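Local coordinates for hypothetical protein PA2218 (Pseudomonas aeruginosa, PDB 2HDW) that is uncharacterised but adopts the alpha/beta hydrolase fold and probably acts as a hydrolase, on a substrate not yet known, at residues T207-K212 / R320-T325; T224-Q229 / S291-P296. All coordinates share one frame; numbering follows the deposited sequence.

In the fold
Three of the four segments, 207-212, 224-229 and 291-296, lie in the largely helical region between strands 197-201 and 309-314 of this alpha/beta hydrolase fold; the fourth, 320-325, is on the helix that follows strand 309-314. Interaction 2 is nested inside the loop of chain that interaction 1 closes. Interaction 1 ties helix 206-212 to helix 320-329 through aromatic, aliphatic and guanidinium contacts. Interaction 2 lies further out, its centre about 22 Å from the centre of the chain, against about 15 Å for that of interaction 1, and rests on a methionine meeting a threonine methyl and a leucine. Each is partly buried, with one buried residue: F322 and M293. Residues 207-212 and 291-296 also pack directly together.

Interaction 1 of 2, residues T207-K212 / R320-T325; sequences TRVMSK and RYFSET
R208 leaves helix 206-212 with CG anti to its backbone N (chi1 176°) and an extended chi2, which carries CD out to F322; there the chain bends at chi3 (-76°) and lays the guanidinium beside T325. On the other helix, chi1 of F322 sets CG opposite the carbonyl carbon and brings the ring across to R208 and V209. R208 CD sits at the ring edge, near its plane, 3.7 Å from F322 CE1. V209 comes in at about a right angle to F322, its CB 4.0 Å from F322 CZ. Beyond the ring, R208 NH2 approaches the methyl T325 CG2 to 3.5 Å, a van der Waals contact.

The two helices follow strands 197-201 and 309-314, adjacent parallel strands of the alpha/beta hydrolase sheet. Their short segments run at 116° to each other with 12.1 Å between the axes, a gap bridged by side chains. One face of the F322 ring is covered too: Y321 CZ lies 3.5 Å above its plane, offset toward the rim, and Y204 also stacks with F322. The hydroxyl of Y321 is hydrogen-bonded to the backbone N of N215. R208 NH1 has a long, weak ion pair with D216, which would add only modestly to the apolar contacts made by its aliphatic chain.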
# COMPACT_ATOMS: atom_id res chain seq x y z
N THR A 207 -1.58 5.64 -10.81
CA THR A 207 -1.61 5.78 -12.26
C THR A 207 -1.85 7.25 -12.60
O THR A 207 -1.29 7.77 -13.57
CB THR A 207 -2.72 4.90 -12.93
OG1 THR A 207 -4.02 5.34 -12.52
CG2 THR A 207 -2.52 3.44 -12.57
N ARG A 208 -2.65 7.92 -11.79
CA ARG A 208 -2.93 9.33 -12.02
C ARG A 208 -1.68 10.18 -11.76
O ARG A 208 -1.33 11.04 -12.56
CB ARG A 208 -4.06 9.82 -11.11
CG ARG A 208 -4.33 11.32 -11.21
CD ARG A 208 -5.38 11.76 -10.19
NE ARG A 208 -6.73 11.38 -10.58
CZ ARG A 208 -7.48 12.06 -11.45
NH1 ARG A 208 -7.01 13.16 -12.02
NH2 ARG A 208 -8.69 11.62 -11.77
N VAL A 209 -0.99 9.93 -10.65
CA VAL A 209 0.19 10.73 -10.34
C VAL A 209 1.33 10.54 -11.34
O VAL A 209 2.03 11.49 -11.67
CB VAL A 209 0.71 10.46 -8.90
CG1 VAL A 209 1.40 9.11 -8.81
CG2 VAL A 209 1.66 11.58 -8.49
N MET A 210 1.51 9.32 -11.84
CA MET A 210 2.57 9.08 -12.81
C MET A 210 2.20 9.59 -14.20
O MET A 210 3.08 9.94 -15.00
CB MET A 210 2.93 7.60 -12.86
CG MET A 210 3.87 7.20 -11.73
SD MET A 210 4.75 5.67 -11.98
CE MET A 210 4.06 4.69 -10.72
N SER A 211 0.91 9.64 -14.49
CA SER A 211 0.44 10.10 -15.79
C SER A 211 0.28 11.62 -15.86
O SER A 211 0.64 12.24 -16.87
CB SER A 211 -0.89 9.44 -16.13
OG SER A 211 -0.74 8.03 -16.26
N LYS A 212 -0.26 12.23 -14.80
CA LYS A 212 -0.49 13.67 -14.77
C LYS A 212 0.34 14.48 -13.77
O LYS A 212 0.21 15.71 -13.71
CB LYS A 212 -1.97 13.95 -14.49
CG LYS A 212 -2.95 13.27 -15.44
CD LYS A 212 -4.39 13.55 -15.02
CE LYS A 212 -5.38 12.96 -16.02
NZ LYS A 212 -6.80 13.17 -15.58
N ARG A 320 -4.48 15.29 -0.40
CA ARG A 320 -5.89 15.17 -0.06
C ARG A 320 -6.80 15.09 -1.27
O ARG A 320 -7.83 14.41 -1.24
CB ARG A 320 -6.34 16.33 0.83
CG ARG A 320 -7.76 16.15 1.36
CD ARG A 320 -8.20 17.32 2.23
NE ARG A 320 -8.29 18.55 1.45
CZ ARG A 320 -8.60 19.74 1.96
NH1 ARG A 320 -8.85 19.86 3.26
NH2 ARG A 320 -8.67 20.81 1.17
N TYR A 321 -6.43 15.77 -2.35
CA TYR A 321 -7.27 15.76 -3.54
C TYR A 321 -7.49 14.37 -4.14
O TYR A 321 -8.53 14.13 -4.75
CB TYR A 321 -6.71 16.72 -4.59
CG TYR A 321 -5.51 16.23 -5.35
CD1 TYR A 321 -5.65 15.59 -6.58
CD2 TYR A 321 -4.21 16.48 -4.89
CE1 TYR A 321 -4.55 15.21 -7.33
CE2 TYR A 321 -3.10 16.11 -5.63
CZ TYR A 321 -3.28 15.48 -6.85
OH TYR A 321 -2.18 15.12 -7.59
N PHE A 322 -6.53 13.46 -3.96
CA PHE A 322 -6.70 12.10 -4.50
C PHE A 322 -7.95 11.43 -3.92
O PHE A 322 -8.71 10.79 -4.64
CB PHE A 322 -5.48 11.23 -4.20
CG PHE A 322 -4.27 11.57 -5.02
CD1 PHE A 322 -4.32 11.49 -6.41
CD2 PHE A 322 -3.08 11.95 -4.42
CE1 PHE A 322 -3.19 11.79 -7.19
CE2 PHE A 322 -1.95 12.25 -5.18
CZ PHE A 322 -2.01 12.17 -6.57
N SER A 323 -8.15 11.58 -2.61
CA SER A 323 -9.32 11.00 -1.95
C SER A 323 -10.60 11.71 -2.36
O SER A 323 -11.67 11.10 -2.42
CB SER A 323 -9.17 11.08 -0.43
OG SER A 323 -8.10 10.27 0.01
N GLU A 324 -10.50 13.00 -2.64
CA GLU A 324 -11.66 13.79 -3.04
C GLU A 324 -12.12 13.34 -4.42
O GLU A 324 -13.31 13.31 -4.70
CB GLU A 324 -11.31 15.27 -3.05
CG GLU A 324 -10.86 15.77 -1.69
CD GLU A 324 -10.50 17.24 -1.69
OE1 GLU A 324 -9.81 17.68 -2.64
OE2 GLU A 324 -10.90 17.96 -0.75
N THR A 325 -11.16 12.98 -5.27
CA THR A 325 -11.45 12.49 -6.62
C THR A 325 -12.09 11.10 -6.50
O THR A 325 -13.12 10.83 -7.11
CB THR A 325 -10.16 12.40 -7.48
OG1 THR A 325 -9.69 13.72 -7.79
CG2 THR A 325 -10.43 11.66 -8.79

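Interaction 2 of 2, residues T224-Q229 / S291-P296; sequences TRTLEQ and SFMNMP
M293 meets both T226 and L227 of helix 220-240, and carries the whole of the second segment's side of the contact. The chain enters at S291, in the short, weakly bonded helix 289-292. S291 O accepts a backbone hydrogen bond from N294 N at 3.0 Å and a weak one from M295 N, as the backbone curls round past M293. F292 turns its ring to another part of the fold: it packs on M206, T207 and M210 of helix 206-212 and meets F105 with the ring planes at about 75°.

At M293 the CB points toward helix 220-240. Chi2 is extended (-179°), reaching out across the gap, and the chain then bends at chi3 (80°), turning the methyl against the helix. The sulfur touches the leucine branch, with SD 3.9 Å from L227 CD2, as the two side chains slide past each other in opposite directions. M293 CE lies 4.0 Å from that same L227 CD2 and 4.1 Å from T226 CG2, where the side chains cross at about a right angle. T226 offers its methyl here, while its OG1 is hydrogen-bonded to Q222 O, one turn back in the helix. The backbone oxygen of M293 is bonded to R223 NH2, a polar tie to helix 220-240 beside the apolar one. The chain then runs on through N294 and M295 to P296, which packs on T207.

With only methyl groups and a thioether meeting, and 115 Å² buried in all, the side-chain contact rests on dispersion and on withdrawing apolar surface from water; directional bonding comes from neighbours such as R223.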
# COMPACT_ATOMS: atom_id res chain seq x y z
N THR A 224 4.49 13.12 -23.46
CA THR A 224 5.05 12.53 -24.67
C THR A 224 6.57 12.50 -24.58
O THR A 224 7.21 11.53 -24.97
CB THR A 224 4.62 13.34 -25.91
OG1 THR A 224 3.19 13.31 -26.01
CG2 THR A 224 5.23 12.74 -27.18
N ARG A 225 7.15 13.59 -24.07
CA ARG A 225 8.59 13.70 -23.91
C ARG A 225 9.08 12.60 -22.97
O ARG A 225 10.09 11.95 -23.23
CB ARG A 225 8.92 15.08 -23.34
CG ARG A 225 10.40 15.40 -23.19
CD ARG A 225 10.57 16.48 -22.12
NE ARG A 225 9.58 17.55 -22.28
CZ ARG A 225 9.10 18.28 -21.28
NH1 ARG A 225 9.50 18.07 -20.04
NH2 ARG A 225 8.19 19.22 -21.53
N THR A 226 8.36 12.40 -21.86
CA THR A 226 8.73 11.37 -20.89
C THR A 226 8.67 9.98 -21.52
O THR A 226 9.57 9.16 -21.33
CB THR A 226 7.80 11.42 -19.66
OG1 THR A 226 7.97 12.67 -18.98
CG2 THR A 226 8.12 10.28 -18.68
N LEU A 227 7.61 9.71 -22.27
CA LEU A 227 7.46 8.42 -22.92
C LEU A 227 8.57 8.18 -23.95
O LEU A 227 9.10 7.07 -24.06
CB LEU A 227 6.08 8.33 -23.58
CG LEU A 227 4.92 8.31 -22.59
CD1 LEU A 227 3.59 8.32 -23.35
CD2 LEU A 227 5.03 7.07 -21.69
N GLU A 228 8.93 9.22 -24.69
CA GLU A 228 9.99 9.09 -25.67
C GLU A 228 11.28 8.70 -24.97
O GLU A 228 12.01 7.84 -25.45
CB GLU A 228 10.19 10.41 -26.43
CG GLU A 228 9.00 10.81 -27.28
CD GLU A 228 9.21 12.13 -28.00
OE1 GLU A 228 9.99 12.96 -27.50
OE2 GLU A 228 8.57 12.33 -29.06
N GLN A 229 11.54 9.32 -23.82
CA GLN A 229 12.74 9.03 -23.04
C GLN A 229 12.72 7.60 -22.52
O GLN A 229 13.74 6.92 -22.50
CB GLN A 229 12.85 10.00 -21.85
CG GLN A 229 13.01 11.46 -22.23
CD GLN A 229 13.03 12.37 -21.02
OE1 GLN A 229 12.03 12.50 -20.30
NE2 GLN A 229 14.17 13.01 -20.77
N SER A 291 3.77 1.07 -17.32
CA SER A 291 2.47 0.43 -17.09
C SER A 291 1.48 1.39 -16.45
O SER A 291 0.35 1.51 -16.91
CB SER A 291 2.62 -0.83 -16.22
OG SER A 291 3.19 -0.52 -14.97
N PHE A 292 1.93 2.08 -15.40
CA PHE A 292 1.09 3.04 -14.68
C PHE A 292 0.59 4.18 -15.56
O PHE A 292 -0.54 4.64 -15.41
CB PHE A 292 1.86 3.61 -13.48
CG PHE A 292 2.07 2.62 -12.37
CD1 PHE A 292 1.10 2.46 -11.38
CD2 PHE A 292 3.22 1.84 -12.33
CE1 PHE A 292 1.28 1.53 -10.36
CE2 PHE A 292 3.41 0.91 -11.31
CZ PHE A 292 2.44 0.75 -10.32
N MET A 293 1.44 4.64 -16.47
CA MET A 293 1.08 5.74 -17.36
C MET A 293 0.11 5.30 -18.46
O MET A 293 -0.48 6.15 -19.14
CB MET A 293 2.35 6.33 -18.01
CG MET A 293 3.37 6.96 -17.04
SD MET A 293 4.85 7.68 -17.85
CE MET A 293 4.19 9.20 -18.38
N ASN A 294 -0.09 4.00 -18.59
CA ASN A 294 -0.94 3.46 -19.66
C ASN A 294 -2.14 2.60 -19.24
O ASN A 294 -2.98 2.27 -20.08
CB ASN A 294 -0.04 2.66 -20.61
CG ASN A 294 -0.68 2.39 -21.96
OD1 ASN A 294 -1.30 3.26 -22.56
ND2 ASN A 294 -0.52 1.16 -22.44
N MET A 295 -2.22 2.27 -17.96
CA MET A 295 -3.31 1.42 -17.47
C MET A 295 -3.93 1.97 -16.18
O MET A 295 -3.49 1.64 -15.08
CB MET A 295 -2.78 0.01 -17.21
CG MET A 295 -3.61 -1.09 -17.86
SD MET A 295 -3.54 -1.04 -19.66
CE MET A 295 -2.50 -2.44 -19.96
N PRO A 296 -4.96 2.82 -16.31
CA PRO A 296 -5.58 3.37 -15.10
C PRO A 296 -6.30 2.37 -14.22
O PRO A 296 -6.78 1.33 -14.69
CB PRO A 296 -6.52 4.44 -15.66
CG PRO A 296 -6.88 3.91 -17.00
CD PRO A 296 -5.57 3.38 -17.52